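Local atomic coordinates of Dot/Icm T4SS effector (Legionella pneumophila subsp. pneumophila, PDB entry 4HFV), a protein that is a putative effector delivered by the Legionella Dot/Icm type IV secretion system, probably acting inside the infected host cell, with its molecular activity not established. Residues 58-61 with 62-66; 129-132 with 133-137. All blocks are in the same frame, centred on the assembly; numbering follows the deposited sequence.

Contact 1 of 2, residues 58-61 with 62-66; sequences KTIE and LLDNS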
loop_
_atom_site.group_PDB
_atom_site.type_symbol
_atom_site.label_atom_id
_atom_site.label_comp_id
_atom_site.label_asym_id
_atom_site.label_seq_id
_atom_site.Cartn_x
_atom_site.Cartn_y
_atom_site.Cartn_z
ATOM N N LYS A 58 8.543 23.734 5.372
ATOM C CA LYS A 58 8.435 22.915 6.584
ATOM C C LYS A 58 9.128 21.561 6.371
ATOM O O LYS A 58 9.816 21.047 7.260
ATOM C CB LYS A 58 6.990 22.672 7.003
ATOM C CG LYS A 58 6.840 21.880 8.249
ATOM C CD LYS A 58 7.437 22.535 9.496
ATOM C CE LYS A 58 6.841 23.904 9.742
ATOM N NZ LYS A 58 7.373 24.480 11.028
ATOM N N THR A 59 8.955 21.014 5.189
ATOM C CA THR A 59 9.598 19.742 4.834
ATOM C C THR A 59 11.100 19.897 4.967
ATOM O O THR A 59 11.750 19.076 5.607
ATOM C CB THR A 59 9.119 19.246 3.444
ATOM O OG1 THR A 59 7.765 18.824 3.567
ATOM C CG2 THR A 59 9.942 18.103 2.887
ATOM N N ILE A 60 11.661 20.964 4.401
ATOM C CA ILE A 60 13.085 21.197 4.507
ATOM C C ILE A 60 13.584 21.352 5.948
ATOM O O ILE A 60 14.598 20.768 6.326
ATOM C CB ILE A 60 13.469 22.442 3.692
ATOM C CG1 ILE A 60 13.482 22.115 2.189
ATOM C CG2 ILE A 60 14.786 22.933 4.134
ATOM C CD1 ILE A 60 13.381 23.393 1.273
ATOM N N GLU A 61 12.876 22.141 6.758
ATOM C CA GLU A 61 13.208 22.296 8.191
ATOM C C GLU A 61 13.211 20.925 8.920
ATOM O O GLU A 61 14.069 20.625 9.774
ATOM C CB GLU A 61 12.162 23.230 8.832
ATOM C CG GLU A 61 12.373 23.578 10.325
ATOM C CD GLU A 61 11.118 24.200 10.982
ATOM O OE1 GLU A 61 10.195 24.627 10.261
ATOM O OE2 GLU A 61 11.036 24.257 12.228
ATOM N N LEU A 62 12.241 20.086 8.610
ATOM C CA LEU A 62 12.102 18.824 9.346
ATOM C C LEU A 62 13.211 17.852 8.921
ATOM O O LEU A 62 13.845 17.190 9.752
ATOM C CB LEU A 62 10.703 18.212 9.150
ATOM C CG LEU A 62 9.519 18.961 9.816
ATOM C CD1 LEU A 62 8.160 18.427 9.327
ATOM C CD2 LEU A 62 9.608 18.916 11.322
ATOM N N LEU A 63 13.460 17.773 7.624
ATOM C CA LEU A 63 14.563 16.941 7.148
ATOM C C LEU A 63 15.902 17.411 7.715
ATOM O O LEU A 63 16.719 16.590 8.132
ATOM C CB LEU A 63 14.570 16.897 5.615
ATOM C CG LEU A 63 13.352 16.197 5.014
ATOM C CD1 LEU A 63 13.216 16.418 3.561
ATOM C CD2 LEU A 63 13.370 14.649 5.309
ATOM N N ASP A 64 16.110 18.731 7.745
ATOM C CA ASP A 64 17.326 19.307 8.304
ATOM C C ASP A 64 17.513 18.856 9.755
ATOM O O ASP A 64 18.614 18.567 10.164
ATOM C CB ASP A 64 17.276 20.828 8.286
ATOM C CG ASP A 64 17.538 21.425 6.900
ATOM O OD1 ASP A 64 17.778 20.668 5.940
ATOM O OD2 ASP A 64 17.505 22.683 6.777
ATOM N N ASN A 65 16.419 18.787 10.510
ATOM C CA ASN A 65 16.444 18.349 11.914
ATOM C C ASN A 65 16.393 16.834 12.073
ATOM O O ASN A 65 16.368 16.325 13.203
ATOM C CB ASN A 65 15.233 18.885 12.668
ATOM C CG ASN A 65 15.202 20.392 12.785
ATOM O OD1 ASN A 65 16.203 21.079 12.597
ATOM N ND2 ASN A 65 14.026 20.916 13.130
ATOM N N SER A 66 16.309 16.094 10.971
ATOM C CA SER A 66 16.153 14.646 11.092
ATOM C C SER A 66 17.499 13.939 11.214
ATOM O O SER A 66 18.549 14.548 11.038
ATOM C CB SER A 66 15.361 14.081 9.938
ATOM O OG SER A 66 16.143 13.957 8.780
#
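L62 packs against the flank of K58 one helical turn earlier. Followed outward, its CB lies 3.5 Å from K58 O, the carbonyl that also accepts the bond from L62 N. CG comes down on the same oxygen, and CD1 reaches the aliphatic part of the lysine, 3.9 Å from K58 CG. The lysine chain lends itself to this: it leaves with CG anti to the backbone N (chi1 -178°), then bends at chi2 and chi3, so that CD also comes near the leucine while the ammonium is carried on to E61. There K58 NZ forms a salt bridge with E61 OE1 at 2.9 Å, on the syn side of the carboxylate and 27° out of its plane. This is the last turn of helix 49-64, and successive i to i+4 bonds run through it, from L62 N to K58 O as far as N65 N to E61 O, the last at 3.1 Å. Beyond it the chain turns away, and L63 O takes both S66 N and S66 OG, the hydroxyl at 2.8 Å from L63 O, in the carbonyl plane on a lone pair. On another side of the turn, T59 CG2 touches L63 CD1 at 3.7 Å, the two side chains lying alongside each other, while T59 OG1 bonds back to V55 O. I60 CG2 brushes D64 OD2 at 3.8 Å; the aspartate, partly exposed, is gripped from helix 9-27, OD2 by a salt bridge to K13 and OD1 by the hydroxyl of Y9.

Contact 2 of 2, residues 129-132 with 133-137; sequences ALEK and FLRSH
L130 and F133 meet on the packed side of this turn, with L130 CD1 4.4 Å from F133 CD2 and an equal distance from L134 CG. Closer fitting comes from the backbone: F133 CB sits 3.4 Å from both A129 O and L130 O, and L130 O lies at the ring edge, near its plane. H137 CD2 rests over one face of the phenyl, 3.5 Å above the plane and toward the rim. The more open side is charged. R135, its chain bent at chi3, donates from NE to E131 OE2 at 3.0 Å, an almost straight salt-bridge bond (171°) that lies in the guanidinium plane but meets the carboxylate on its anti side and 32° out of its plane, the two groups standing 69° apart. K132, exposed, runs beside R135 with its CG 3.3 Å from R135 NH1, the two like charges staying apart. R135 NH2 is tied down by S142 O, so the guanidinium is held at two points. At the end of the helix S136 OG donates to F133 O at 2.6 Å, in the carbonyl plane. E131 also touches S169 of helix 161-188, one of the residues seen to bind succinate, a molecule probably taken up from the crystallisation liquor. L130 and L134 pack against that same helix through L168 and I165, L130 also reaches A79 and L80 of helix 70-90, and F133 touches V76 of helix 70-90 as well as helix 49-64.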
loop_
_atom_site.group_PDB
_atom_site.type_symbol
_atom_site.label_atom_id
_atom_site.label_comp_id
_atom_site.label_asym_id
_atom_site.label_seq_id
_atom_site.Cartn_x
_atom_site.Cartn_y
_atom_site.Cartn_z
ATOM N N ALA A 129 7.810 7.225 -0.038
ATOM C CA ALA A 129 8.710 7.819 0.946
ATOM C C ALA A 129 8.109 9.120 1.453
ATOM O O ALA A 129 8.161 9.402 2.651
ATOM C CB ALA A 129 10.145 8.050 0.367
ATOM N N LEU A 130 7.508 9.898 0.549
ATOM C CA LEU A 130 6.863 11.130 0.942
ATOM C C LEU A 130 5.666 10.882 1.857
ATOM O O LEU A 130 5.524 11.524 2.914
ATOM C CB LEU A 130 6.415 11.899 -0.295
ATOM C CG LEU A 130 5.749 13.259 -0.096
ATOM C CD1 LEU A 130 6.600 14.184 0.738
ATOM C CD2 LEU A 130 5.506 13.920 -1.498
ATOM N N GLU A 131 4.766 9.997 1.437
ATOM C CA GLU A 131 3.653 9.611 2.314
ATOM C C GLU A 131 4.106 9.140 3.708
ATOM O O GLU A 131 3.536 9.573 4.713
ATOM C CB GLU A 131 2.786 8.556 1.663
ATOM C CG GLU A 131 1.535 8.234 2.466
ATOM C CD GLU A 131 1.122 6.819 2.315
ATOM O OE1 GLU A 131 1.271 6.294 1.185
ATOM O OE2 GLU A 131 0.641 6.240 3.312
ATOM N N LYS A 132 5.130 8.294 3.791
ATOM C CA LYS A 132 5.628 7.841 5.099
ATOM C C LYS A 132 6.103 9.033 5.931
ATOM O O LYS A 132 5.802 9.177 7.150
ATOM C CB LYS A 132 6.787 6.844 4.927
ATOM C CG LYS A 132 6.397 5.382 4.901
ATOM C CD LYS A 132 7.638 4.495 4.701
ATOM C CE LYS A 132 7.654 3.797 3.323
ATOM N NZ LYS A 132 6.691 2.653 3.239
ATOM N N PHE A 133 6.892 9.889 5.287
ATOM C CA PHE A 133 7.414 11.052 5.938
ATOM C C PHE A 133 6.296 11.889 6.535
ATOM O O PHE A 133 6.349 12.240 7.724
ATOM C CB PHE A 133 8.245 11.884 4.929
ATOM C CG PHE A 133 8.552 13.246 5.391
ATOM C CD1 PHE A 133 9.662 13.496 6.205
ATOM C CD2 PHE A 133 7.754 14.309 4.986
ATOM C CE1 PHE A 133 9.943 14.800 6.610
ATOM C CE2 PHE A 133 8.027 15.600 5.393
ATOM C CZ PHE A 133 9.115 15.845 6.187
ATOM N N LEU A 134 5.263 12.182 5.747
ATOM C CA LEU A 134 4.163 12.989 6.276
ATOM C C LEU A 134 3.442 12.307 7.466
ATOM O O LEU A 134 3.095 12.950 8.475
ATOM C CB LEU A 134 3.167 13.366 5.152
ATOM C CG LEU A 134 3.678 14.361 4.076
ATOM C CD1 LEU A 134 2.697 14.467 2.975
ATOM C CD2 LEU A 134 3.934 15.766 4.582
ATOM N N ARG A 135 3.185 11.022 7.344
ATOM C CA ARG A 135 2.570 10.257 8.443
ATOM C C ARG A 135 3.422 10.345 9.709
ATOM O O ARG A 135 2.896 10.479 10.822
ATOM C CB ARG A 135 2.361 8.795 8.030
ATOM C CG ARG A 135 1.183 8.567 7.050
ATOM C CD ARG A 135 0.738 7.054 7.052
ATOM N NE ARG A 135 1.539 6.226 6.154
ATOM C CZ ARG A 135 2.530 5.412 6.520
ATOM N NH1 ARG A 135 3.193 4.730 5.588
ATOM N NH2 ARG A 135 2.855 5.259 7.802
ATOM N N SER A 136 4.741 10.360 9.529
ATOM C CA SER A 136 5.652 10.419 10.673
ATOM C C SER A 136 5.541 11.764 11.396
ATOM O O SER A 136 5.934 11.866 12.547
ATOM C CB SER A 136 7.099 10.128 10.252
ATOM O OG SER A 136 7.732 11.308 9.741
ATOM N N HIS A 137 4.968 12.768 10.716
ATOM C CA HIS A 137 4.806 14.106 11.267
ATOM C C HIS A 137 3.341 14.456 11.448
ATOM O O HIS A 137 3.037 15.592 11.718
ATOM C CB HIS A 137 5.492 15.171 10.397
ATOM C CG HIS A 137 6.980 15.057 10.400
ATOM N ND1 HIS A 137 7.735 15.311 11.523
ATOM C CD2 HIS A 137 7.849 14.630 9.449
ATOM C CE1 HIS A 137 9.007 15.068 11.258
ATOM N NE2 HIS A 137 9.102 14.643 10.006
#

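In the fold
Contacts 1 and 2 are the closing turns of helices 49-64 and 120-136, packed against each other with centres about 12 Å apart. The F133 ring of contact 2 is the shared piece: its CE1 lies 3.7 Å from L63 CD2 of contact 1, and T59 and L62 touch it too. L62 also meets the H137 ring. Both turns bury apolar side chains (I60 and L63; L130, F133 and L134) and carry their charged pairs on a more exposed side. In contact 1 that pair is K58 with E61, three residues apart, remote from the residues seen to bind succinate. In contact 2 it is E131 with R135, four apart, of which E131 reaches helix 161-188 while R135 is bonded to the S142 loop.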